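Local coordinates for protein ammonium transporter (Kuenenia stuttgartiensis, PDB 6EU6) that probably binds ammonium in the membrane and, as the Amt-type sensor part of a histidine kinase, signals its presence across that membrane, at residues Ala180-Tyr192 with Lys383-Lys396. Sequence-based numbering, arbitrary orientation.
Sequences AAAIMVGPRIDKY and KKVKRLRVTPEEEK. With LMT (dodecyl-beta-D-maltoside), chain E; ZDM (nonyl 4-O-alpha-D-glucopyranosyl-beta-D-glucopyranoside), chain D.
The C-terminal end of helix 167-185 in the Amt fold is joined to the linker between helices 353-385 and 392-397 by Arg389, which hydrogen-bonds to the carbonyls of Val185 and Pro187. Arg389 NH1 donates to Val185 O at 2.8 Å, where the last helical turn ends and Gly186 breaks away with positive phi. Arg389 NH2 donates to Pro187 O at 2.9 Å, NH1 of the same group joins it, and this oxygen lies within 1° of the guanidinium plane. The side chain, bent about its CG-CD bond (chi3 66°), brings its end round to these carbonyls. NH2 also forms a salt bridge with Glu395, whose OE1 offers its syn lone pair. Were Arg389 replaced by an alanine, the carbonyls of Val185 and Pro187 would probably lose these donors and Glu395 its charged mate. Glu395, its CG swung opposite the backbone N (chi1 -178°) and its chain extended, reaches across from helix 392-397, and Glu395 OE2 accepts from Ile189 N (2.7 Å, 168° at the hydrogen) from above the carboxylate plane. Arg188 turns its own guanidinium to Asp317 and Glu117. Toward the membrane helices, Leu388 sets CD1 against Met184 CB (3.7 Å) and CB against Val185 CG2. Met184, which also packs on Met376 and Leu380, crosses the Lys383 side chain at about a right angle, its CE 4.1 Å from Lys383 CD.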
ATOM      1  N   ALA A 180      27.706   1.373  14.198  1.00 30.86           N
ATOM      2  CA  ALA A 180      28.709   2.387  14.414  1.00 32.57           C
ATOM      3  C   ALA A 180      28.117   3.719  14.763  1.00 34.00           C
ATOM      4  O   ALA A 180      28.608   4.457  15.641  1.00 34.64           O
ATOM      5  CB  ALA A 180      29.599   2.528  13.181  1.00 32.73           C
ATOM      6  N   ALA A 181      27.100   4.108  14.010  1.00 32.54           N
ATOM      7  CA  ALA A 181      26.462   5.390  14.303  1.00 30.16           C
ATOM      8  C   ALA A 181      25.843   5.420  15.745  1.00 30.38           C
ATOM      9  O   ALA A 181      26.012   6.414  16.484  1.00 31.12           O
ATOM     10  CB  ALA A 181      25.420   5.709  13.229  1.00 31.68           C
ATOM     11  N   ALA A 182      25.182   4.329  16.177  1.00 27.57           N
ATOM     12  CA  ALA A 182      24.593   4.312  17.478  1.00 25.14           C
ATOM     13  C   ALA A 182      25.680   4.438  18.590  1.00 29.40           C
ATOM     14  O   ALA A 182      25.457   5.022  19.662  1.00 29.82           O
ATOM     15  CB  ALA A 182      23.801   3.039  17.701  1.00 27.83           C
ATOM     16  N   ILE A 183      26.806   3.831  18.334  1.00 30.89           N
ATOM     17  CA  ILE A 183      27.934   3.869  19.268  1.00 32.70           C
ATOM     18  C   ILE A 183      28.502   5.270  19.381  1.00 30.71           C
ATOM     19  O   ILE A 183      28.664   5.785  20.452  1.00 36.30           O
ATOM     20  CB  ILE A 183      29.067   2.901  18.857  1.00 33.89           C
ATOM     21  CG1 ILE A 183      28.656   1.492  19.237  1.00 36.95           C
ATOM     22  CG2 ILE A 183      30.359   3.159  19.661  1.00 33.38           C
ATOM     23  CD1 ILE A 183      29.553   0.415  18.639  1.00 40.88           C
ATOM     24  N   MET A 184      28.793   5.891  18.263  1.00 33.61           N
ATOM     25  CA  MET A 184      29.364   7.205  18.259  1.00 31.30           C
ATOM     26  C   MET A 184      28.391   8.252  18.745  1.00 36.50           C
ATOM     27  O   MET A 184      28.817   9.234  19.339  1.00 31.73           O
ATOM     28  CB  MET A 184      29.879   7.483  16.844  1.00 32.46           C
ATOM     29  CG  MET A 184      31.035   6.563  16.449  1.00 38.19           C
ATOM     30  SD  MET A 184      32.423   6.819  17.634  1.00 43.21           S
ATOM     31  CE  MET A 184      32.667   8.542  17.329  1.00 40.52           C
ATOM     32  N   VAL A 185      27.084   8.101  18.513  1.00 34.34           N
ATOM     33  CA  VAL A 185      26.109   9.073  19.062  1.00 32.72           C
ATOM     34  C   VAL A 185      25.946   8.906  20.613  1.00 32.00           C
ATOM     35  O   VAL A 185      25.757   9.865  21.368  1.00 33.38           O
ATOM     36  CB  VAL A 185      24.754   8.897  18.339  1.00 30.45           C
ATOM     37  CG1 VAL A 185      23.652   9.631  19.064  1.00 33.87           C
ATOM     38  CG2 VAL A 185      24.856   9.332  16.894  1.00 33.19           C
ATOM     39  N   GLY A 186      25.953   7.667  21.048  1.00 31.61           N
ATOM     40  CA  GLY A 186      25.802   7.319  22.429  1.00 31.73           C
ATOM     41  C   GLY A 186      24.355   7.055  22.752  1.00 36.31           C
ATOM     42  O   GLY A 186      23.462   7.363  21.962  1.00 30.53           O
ATOM     43  N   PRO A 187      24.103   6.536  23.942  1.00 35.91           N
ATOM     44  CA  PRO A 187      22.711   6.218  24.308  1.00 34.16           C
ATOM     45  C   PRO A 187      21.827   7.394  24.575  1.00 36.44           C
ATOM     46  O   PRO A 187      22.270   8.527  24.807  1.00 34.31           O
ATOM     47  CB  PRO A 187      22.844   5.389  25.612  1.00 35.61           C
ATOM     48  CG  PRO A 187      24.343   5.197  25.810  1.00 36.06           C
ATOM     49  CD  PRO A 187      25.043   6.270  25.035  1.00 32.93           C
ATOM     50  N   ARG A 188      20.540   7.143  24.522  1.00 33.42           N
ATOM     51  CA  ARG A 188      19.615   8.186  24.897  1.00 35.21           C
ATOM     52  C   ARG A 188      19.873   8.506  26.397  1.00 36.80           C
ATOM     53  O   ARG A 188      20.196   7.615  27.207  1.00 33.37           O
ATOM     54  CB  ARG A 188      18.159   7.723  24.646  1.00 33.91           C
ATOM     55  CG  ARG A 188      17.786   7.589  23.160  1.00 31.76           C
ATOM     56  CD  ARG A 188      16.419   6.988  22.958  1.00 33.96           C
ATOM     57  NE  ARG A 188      16.517   5.537  23.213  1.00 34.11           N
ATOM     58  CZ  ARG A 188      15.515   4.669  23.079  1.00 29.27           C
ATOM     59  NH1 ARG A 188      14.323   5.042  22.598  1.00 32.30           N
ATOM     60  NH2 ARG A 188      15.760   3.423  23.304  1.00 31.56           N
ATOM     61  N   ILE A 189      19.729   9.765  26.747  1.00 34.67           N
ATOM     62  CA  ILE A 189      19.917  10.192  28.112  1.00 40.93           C
ATOM     63  C   ILE A 189      19.257   9.356  29.183  1.00 40.28           C
ATOM     64  O   ILE A 189      19.886   9.026  30.185  1.00 50.45           O
ATOM     65  CB  ILE A 189      19.520  11.666  28.379  1.00 46.69           C
ATOM     66  CG1 ILE A 189      18.041  11.864  28.143  1.00 48.87           C
ATOM     67  CG2 ILE A 189      20.441  12.586  27.608  1.00 60.75           C
ATOM     68  CD1 ILE A 189      17.582  13.293  28.078  1.00 62.17           C
ATOM     69  N   ASP A 190      18.008   9.007  29.088  1.00 35.82           N
ATOM     70  CA  ASP A 190      17.523   8.206  30.272  1.00 36.56           C
ATOM     71  C   ASP A 190      17.469   6.727  29.973  1.00 36.00           C
ATOM     72  O   ASP A 190      16.633   6.036  30.531  1.00 36.58           O
ATOM     73  CB  ASP A 190      16.132   8.690  30.614  1.00 46.75           C
ATOM     74  CG  ASP A 190      15.335   9.034  29.346  1.00 54.54           C
ATOM     75  OD1 ASP A 190      15.856   8.707  28.204  1.00 50.20           O
ATOM     76  OD2 ASP A 190      14.269   9.699  29.490  1.00 60.91           O
ATOM     77  N   LYS A 191      18.327   6.204  29.082  1.00 35.62           N
ATOM     78  CA  LYS A 191      18.166   4.803  28.722  1.00 38.01           C
ATOM     79  C   LYS A 191      18.634   3.869  29.866  1.00 36.79           C
ATOM     80  O   LYS A 191      18.003   2.841  30.152  1.00 33.32           O
ATOM     81  CB  LYS A 191      18.971   4.494  27.436  1.00 37.50           C
ATOM     82  CG  LYS A 191      19.030   3.007  27.055  1.00 36.09           C
ATOM     83  CD  LYS A 191      17.632   2.431  26.844  1.00 36.22           C
ATOM     84  CE  LYS A 191      17.710   0.937  26.585  1.00 38.37           C
ATOM     85  NZ  LYS A 191      16.365   0.344  26.354  1.00 37.88           N
ATOM     86  N   TYR A 192      19.815   4.188  30.409  1.00 33.78           N
ATOM     87  CA  TYR A 192      20.413   3.291  31.403  1.00 38.64           C
ATOM     88  C   TYR A 192      20.430   3.912  32.770  1.00 41.60           C
ATOM     89  O   TYR A 192      20.691   5.077  32.888  1.00 31.76           O
ATOM     90  CB  TYR A 192      21.827   2.966  30.994  1.00 33.64           C
ATOM     91  CG  TYR A 192      21.860   2.235  29.663  1.00 32.11           C
ATOM     92  CD1 TYR A 192      21.275   0.978  29.531  1.00 32.59           C
ATOM     93  CD2 TYR A 192      22.407   2.817  28.527  1.00 31.78           C
ATOM     94  CE1 TYR A 192      21.262   0.294  28.302  1.00 30.55           C
ATOM     95  CE2 TYR A 192      22.435   2.130  27.283  1.00 33.32           C
ATOM     96  CZ  TYR A 192      21.855   0.836  27.202  1.00 35.26           C
ATOM     97  OH  TYR A 192      21.825   0.069  26.044  1.00 34.13           O
ATOM     98  N   LYS A 383      32.455  13.828  13.855  1.00 41.99           N
ATOM     99  CA  LYS A 383      32.279  14.331  15.174  1.00 45.55           C
ATOM    100  C   LYS A 383      33.317  15.475  15.370  1.00 51.75           C
ATOM    101  O   LYS A 383      33.066  16.430  16.072  1.00 53.78           O
ATOM    102  CB  LYS A 383      32.487  13.208  16.175  1.00 46.53           C
ATOM    103  CG  LYS A 383      32.304  13.617  17.614  1.00 54.52           C
ATOM    104  CD  LYS A 383      32.468  12.453  18.561  1.00 58.03           C
ATOM    105  CE  LYS A 383      32.349  12.878  20.011  1.00 64.85           C
ATOM    106  NZ  LYS A 383      32.908  11.788  20.868  1.00 77.55           N
ATOM    107  N   LYS A 384      34.449  15.382  14.696  1.00 53.96           N
ATOM    108  CA  LYS A 384      35.487  16.377  14.820  1.00 57.45           C
ATOM    109  C   LYS A 384      35.050  17.708  14.283  1.00 58.63           C
ATOM    110  O   LYS A 384      35.598  18.712  14.685  1.00 63.20           O
ATOM    111  CB  LYS A 384      36.819  15.922  14.186  1.00 59.30           C
ATOM    112  CG  LYS A 384      37.538  14.934  15.093  1.00 67.92           C
ATOM    113  CD  LYS A 384      38.642  14.111  14.438  1.00 79.40           C
ATOM    114  CE  LYS A 384      39.169  13.113  15.463  1.00 85.02           C
ATOM    115  NZ  LYS A 384      40.213  12.210  14.928  1.00 93.68           N
ATOM    116  N   VAL A 385      34.075  17.752  13.394  1.00 51.48           N
ATOM    117  CA  VAL A 385      33.595  19.031  12.887  1.00 51.05           C
ATOM    118  C   VAL A 385      32.122  19.389  13.193  1.00 58.66           C
ATOM    119  O   VAL A 385      31.707  20.525  12.949  1.00 53.38           O
ATOM    120  CB  VAL A 385      33.846  19.158  11.389  1.00 54.72           C
ATOM    121  CG1 VAL A 385      35.314  18.834  11.092  1.00 62.24           C
ATOM    122  CG2 VAL A 385      32.913  18.298  10.572  1.00 54.28           C
ATOM    123  N   LYS A 386      31.332  18.438  13.691  1.00 51.45           N
ATOM    124  CA  LYS A 386      29.939  18.698  14.052  1.00 49.73           C
ATOM    125  C   LYS A 386      29.560  17.662  15.080  1.00 46.09           C
ATOM    126  O   LYS A 386      29.721  16.453  14.812  1.00 42.93           O
ATOM    127  CB  LYS A 386      29.015  18.622  12.853  1.00 56.02           C
ATOM    128  CG  LYS A 386      27.590  19.116  13.128  1.00 67.21           C
ATOM    129  CD  LYS A 386      27.439  20.611  12.843  1.00 72.64           C
ATOM    130  CE  LYS A 386      26.761  21.386  13.972  1.00 87.22           C
ATOM    131  NZ  LYS A 386      27.566  21.470  15.237  1.00 92.17           N
ATOM    132  N   ARG A 387      29.109  18.120  16.247  1.00 45.28           N
ATOM    133  CA  ARG A 387      28.635  17.225  17.301  1.00 51.98           C
ATOM    134  C   ARG A 387      27.465  16.327  16.755  1.00 45.63           C
ATOM    135  O   ARG A 387      26.640  16.744  15.952  1.00 41.77           O
ATOM    136  CB  ARG A 387      28.252  17.965  18.590  1.00 58.17           C
ATOM    137  CG  ARG A 387      29.405  18.144  19.603  1.00 68.64           C
ATOM    138  CD  ARG A 387      30.210  16.880  19.980  1.00 71.97           C
ATOM    139  NE  ARG A 387      29.450  15.874  20.763  1.00 84.74           N
ATOM    140  CZ  ARG A 387      29.045  14.660  20.341  1.00 63.74           C
ATOM    141  NH1 ARG A 387      29.321  14.212  19.155  1.00 61.82           N
ATOM    142  NH2 ARG A 387      28.386  13.865  21.138  1.00 67.27           N
ATOM    143  N   LEU A 388      27.487  15.077  17.180  1.00 38.39           N
ATOM    144  CA  LEU A 388      26.630  14.051  16.621  1.00 37.73           C
ATOM    145  C   LEU A 388      25.299  14.085  17.317  1.00 37.64           C
ATOM    146  O   LEU A 388      24.299  13.641  16.701  1.00 38.33           O
ATOM    147  CB  LEU A 388      27.276  12.642  16.745  1.00 35.51           C
ATOM    148  CG  LEU A 388      28.621  12.442  16.080  1.00 35.84           C
ATOM    149  CD1 LEU A 388      29.112  11.027  16.264  1.00 40.54           C
ATOM    150  CD2 LEU A 388      28.615  12.898  14.610  1.00 38.98           C
ATOM    151  N   ARG A 389      25.290  14.475  18.603  1.00 36.75           N
ATOM    152  CA  ARG A 389      24.040  14.539  19.343  1.00 39.84           C
ATOM    153  C   ARG A 389      23.463  15.918  19.455  1.00 39.93           C
ATOM    154  O   ARG A 389      24.168  16.919  19.358  1.00 41.81           O
ATOM    155  CB  ARG A 389      24.133  14.106  20.763  1.00 41.76           C
ATOM    156  CG  ARG A 389      24.916  12.946  21.074  1.00 42.72           C
ATOM    157  CD  ARG A 389      25.033  12.852  22.576  1.00 36.58           C
ATOM    158  NE  ARG A 389      23.782  12.587  23.295  1.00 35.59           N
ATOM    159  CZ  ARG A 389      23.358  11.409  23.750  1.00 34.83           C
ATOM    160  NH1 ARG A 389      24.003  10.262  23.504  1.00 36.46           N
ATOM    161  NH2 ARG A 389      22.261  11.365  24.458  1.00 35.15           N
ATOM    162  N   VAL A 390      22.175  15.962  19.738  1.00 42.04           N
ATOM    163  CA  VAL A 390      21.531  17.198  20.147  1.00 39.55           C
ATOM    164  C   VAL A 390      21.832  17.448  21.641  1.00 42.56           C
ATOM    165  O   VAL A 390      22.318  16.557  22.361  1.00 41.54           O
ATOM    166  CB  VAL A 390      20.004  17.204  19.879  1.00 40.05           C
ATOM    167  CG1 VAL A 390      19.705  16.877  18.451  1.00 37.32           C
ATOM    168  CG2 VAL A 390      19.226  16.251  20.832  1.00 37.27           C
ATOM    169  N   THR A 391      21.525  18.654  22.125  1.00 46.21           N
ATOM    170  CA  THR A 391      21.786  18.974  23.545  1.00 48.59           C
ATOM    171  C   THR A 391      20.814  18.195  24.412  1.00 49.28           C
ATOM    172  O   THR A 391      19.725  17.790  23.964  1.00 45.09           O
ATOM    173  CB  THR A 391      21.665  20.481  23.846  1.00 51.33           C
ATOM    174  OG1 THR A 391      20.296  20.903  23.669  1.00 51.64           O
ATOM    175  CG2 THR A 391      22.557  21.275  22.883  1.00 45.69           C
ATOM    176  N   PRO A 392      21.191  17.958  25.667  1.00 47.36           N
ATOM    177  CA  PRO A 392      20.295  17.218  26.518  1.00 39.98           C
ATOM    178  C   PRO A 392      18.929  17.890  26.671  1.00 43.03           C
ATOM    179  O   PRO A 392      17.905  17.184  26.823  1.00 42.01           O
ATOM    180  CB  PRO A 392      21.045  17.210  27.853  1.00 45.49           C
ATOM    181  CG  PRO A 392      22.469  17.237  27.468  1.00 45.25           C
ATOM    182  CD  PRO A 392      22.437  18.282  26.375  1.00 50.40           C
ATOM    183  N   GLU A 393      18.891  19.224  26.590  1.00 44.34           N
ATOM    184  CA  GLU A 393      17.635  19.957  26.806  1.00 50.91           C
ATOM    185  C   GLU A 393      16.680  19.617  25.633  1.00 43.51           C
ATOM    186  O   GLU A 393      15.527  19.270  25.786  1.00 47.80           O
ATOM    187  CB  GLU A 393      17.880  21.504  26.908  1.00 60.30           C
ATOM    188  CG  GLU A 393      19.079  21.950  27.761  1.00 70.46           C
ATOM    189  CD  GLU A 393      20.435  22.040  27.001  1.00 81.18           C
ATOM    190  OE1 GLU A 393      20.587  22.878  26.061  1.00 85.87           O
ATOM    191  OE2 GLU A 393      21.368  21.274  27.366  1.00 78.92           O
ATOM    192  N   GLU A 394      17.216  19.709  24.430  1.00 42.92           N
ATOM    193  CA  GLU A 394      16.512  19.325  23.233  1.00 41.86           C
ATOM    194  C   GLU A 394      16.054  17.854  23.234  1.00 37.74           C
ATOM    195  O   GLU A 394      14.890  17.472  22.920  1.00 36.14           O
ATOM    196  CB  GLU A 394      17.445  19.669  22.119  1.00 45.24           C
ATOM    197  CG  GLU A 394      16.954  19.310  20.798  1.00 56.90           C
ATOM    198  CD  GLU A 394      17.676  20.099  19.768  1.00 66.59           C
ATOM    199  OE1 GLU A 394      18.811  20.688  20.076  1.00 57.25           O
ATOM    200  OE2 GLU A 394      17.001  20.104  18.690  1.00 62.19           O
ATOM    201  N   GLU A 395      16.941  17.017  23.735  1.00 36.24           N
ATOM    202  CA  GLU A 395      16.606  15.635  23.869  1.00 36.55           C
ATOM    203  C   GLU A 395      15.434  15.391  24.809  1.00 35.92           C
ATOM    204  O   GLU A 395      14.555  14.608  24.496  1.00 36.64           O
ATOM    205  CB  GLU A 395      17.865  14.892  24.222  1.00 36.09           C
ATOM    206  CG  GLU A 395      17.651  13.420  24.348  1.00 41.02           C
ATOM    207  CD  GLU A 395      18.927  12.641  24.621  1.00 36.94           C
ATOM    208  OE1 GLU A 395      20.053  13.223  24.659  1.00 40.93           O
ATOM    209  OE2 GLU A 395      18.758  11.411  24.789  1.00 38.36           O
ATOM    210  N   LYS A 396      15.335  16.130  25.923  1.00 40.95           N
ATOM    211  CA  LYS A 396      14.213  15.937  26.883  1.00 40.54           C
ATOM    212  C   LYS A 396      12.957  16.595  26.365  1.00 38.60           C
ATOM    213  O   LYS A 396      11.906  16.038  26.475  1.00 40.41           O
ATOM    214  CB  LYS A 396      14.565  16.527  28.251  1.00 50.58           C
ATOM    215  CG  LYS A 396      15.689  15.780  28.944  1.00 58.30           C
ATOM    216  CD  LYS A 396      16.355  16.624  30.013  1.00 72.02           C
ATOM    217  CE  LYS A 396      17.801  16.219  30.187  1.00 83.31           C
ATOM    218  NZ  LYS A 396      18.462  17.120  31.167  1.00 94.59           N
TER
HETATM  219  C1B LMT E 504      21.637  19.664  16.529  1.00 52.34           C
HETATM  220  C2B LMT E 504      21.017  20.447  17.733  1.00 47.10           C
HETATM  221  C3B LMT E 504      21.958  21.561  18.174  1.00 49.77           C
HETATM  222  C4B LMT E 504      23.239  20.872  18.546  1.00 57.69           C
HETATM  223  C5B LMT E 504      23.868  20.194  17.358  1.00 52.30           C
HETATM  224  C6B LMT E 504      25.234  19.626  17.782  1.00 56.04           C
HETATM  225  O1B LMT E 504      21.792  20.536  15.417  1.00 46.57           O
HETATM  226  O2B LMT E 504      19.777  21.081  17.390  1.00 46.49           O
HETATM  227  O3B LMT E 504      21.533  22.301  19.327  1.00 51.21           O
HETATM  228  O4' LMT E 504      24.158  21.827  19.092  1.00 62.05           O
HETATM  229  O5B LMT E 504      22.947  19.191  16.844  1.00 50.42           O
HETATM  230  O6B LMT E 504      25.310  19.241  19.201  1.00 58.72           O
HETATM  231  C1' LMT E 504      20.514  21.220  11.572  1.00 47.75           C
HETATM  232  C2' LMT E 504      19.551  20.788  12.610  1.00 43.93           C
HETATM  233  C3' LMT E 504      20.074  20.975  13.962  1.00 42.71           C
HETATM  234  C4' LMT E 504      21.276  20.165  14.147  1.00 50.25           C
HETATM  235  C5' LMT E 504      22.261  20.466  12.992  1.00 46.90           C
HETATM  236  C6' LMT E 504      23.445  19.526  13.062  1.00 49.01           C
HETATM  237  O1' LMT E 504      19.937  21.056  10.295  1.00 53.67           O
HETATM  238  O2' LMT E 504      18.410  21.599  12.564  1.00 50.75           O
HETATM  239  O3' LMT E 504      19.158  20.554  14.954  1.00 49.33           O
HETATM  240  O5' LMT E 504      21.657  20.394  11.709  1.00 51.59           O
HETATM  241  O6' LMT E 504      23.118  18.133  13.231  1.00 44.15           O
HETATM  242  C1  LMT E 504      20.830  21.480   9.230  1.00 62.27           C
HETATM  243  C2  LMT E 504      20.089  21.469   7.884  1.00 63.25           C
HETATM  244  C3  LMT E 504      20.996  21.686   6.677  1.00 65.25           C
HETATM  245  C4  LMT E 504      20.224  21.680   5.334  1.00 65.97           C
HETATM  246  C5  LMT E 504      20.541  20.472   4.444  1.00 64.84           C
HETATM  247  C6  LMT E 504      20.738  20.723   2.950  1.00 57.59           C
HETATM  248  C7  LMT E 504      20.595  19.399   2.174  1.00 58.24           C
HETATM  249  C8  LMT E 504      21.766  19.051   1.260  1.00 65.88           C
HETATM  250  C9  LMT E 504      21.614  17.707   0.499  1.00 70.69           C
HETATM  251  C10 LMT E 504      22.608  17.540  -0.708  1.00 83.48           C
HETATM  252  C11 LMT E 504      23.260  16.138  -0.961  1.00 81.67           C
HETATM  253  C12 LMT E 504      22.853  15.355  -2.226  1.00 71.35           C
HETATM  254  C1  ZDM D 503      30.359   0.160  26.271  1.00 79.84           C
HETATM  255  O1  ZDM D 503      27.230   3.699  29.714  1.00 84.78           O
HETATM  256  C2  ZDM D 503      29.752   0.532  27.642  1.00 79.38           C
HETATM  257  O2  ZDM D 503      25.395   2.014  32.474  1.00 73.98           O
HETATM  258  C3  ZDM D 503      28.785   1.749  27.767  1.00 83.48           C
HETATM  259  O3  ZDM D 503      29.937   1.455  31.108  1.00 71.49           O
HETATM  260  C4  ZDM D 503      28.464   2.386  26.406  1.00 70.50           C
HETATM  261  O4  ZDM D 503      27.689   0.635  32.540  1.00 66.24           O
HETATM  262  C5  ZDM D 503      28.851   2.390  31.192  1.00 81.16           C
HETATM  263  O5  ZDM D 503      29.656   2.425  25.646  1.00 75.40           O
HETATM  264  C6  ZDM D 503      30.260   1.238  25.147  1.00 73.33           C
HETATM  265  O6  ZDM D 503      25.008   5.351  29.705  1.00 90.02           O
HETATM  266  C7  ZDM D 503      27.563   1.654  31.540  1.00 78.34           C
HETATM  267  O7  ZDM D 503      29.288   2.747  28.684  1.00 88.44           O
HETATM  268  C8  ZDM D 503      26.530   2.692  31.911  1.00 82.76           C
HETATM  269  C9  ZDM D 503      26.157   3.470  30.635  1.00 89.48           C
HETATM  270  C10 ZDM D 503      28.481   2.970  29.841  1.00 80.00           C
HETATM  271  C11 ZDM D 503      25.604   4.861  30.917  1.00 87.87           C
HETATM  272  O16 ZDM D 503      29.670   1.047  23.838  1.00 68.99           O
HETATM  273  C18 ZDM D 503      29.612  -0.177  23.105  1.00 59.20           C
HETATM  274  C19 ZDM D 503      30.968  -0.784  22.812  1.00 60.17           C
HETATM  275  C22 ZDM D 503      31.060  -1.376  21.415  1.00 62.94           C
HETATM  276  C25 ZDM D 503      31.184  -2.886  21.414  1.00 67.26           C
HETATM  277  C28 ZDM D 503      31.042  -3.515  20.020  1.00 67.58           C
HETATM  278  C31 ZDM D 503      32.364  -3.645  19.282  1.00 68.41           C
HETATM  279  C34 ZDM D 503      32.349  -4.761  18.262  1.00 69.36           C
HETATM  280  O49 ZDM D 503      29.936  -1.183  25.963  1.00 80.42           O
HETATM  281  O55 ZDM D 503      30.884   0.724  28.471  1.00 81.19           O
HETATM  282  C57 ZDM D 503      27.976   3.837  26.528  1.00 69.20           C
HETATM  283  O61 ZDM D 503      26.731   3.847  27.228  1.00 67.64           O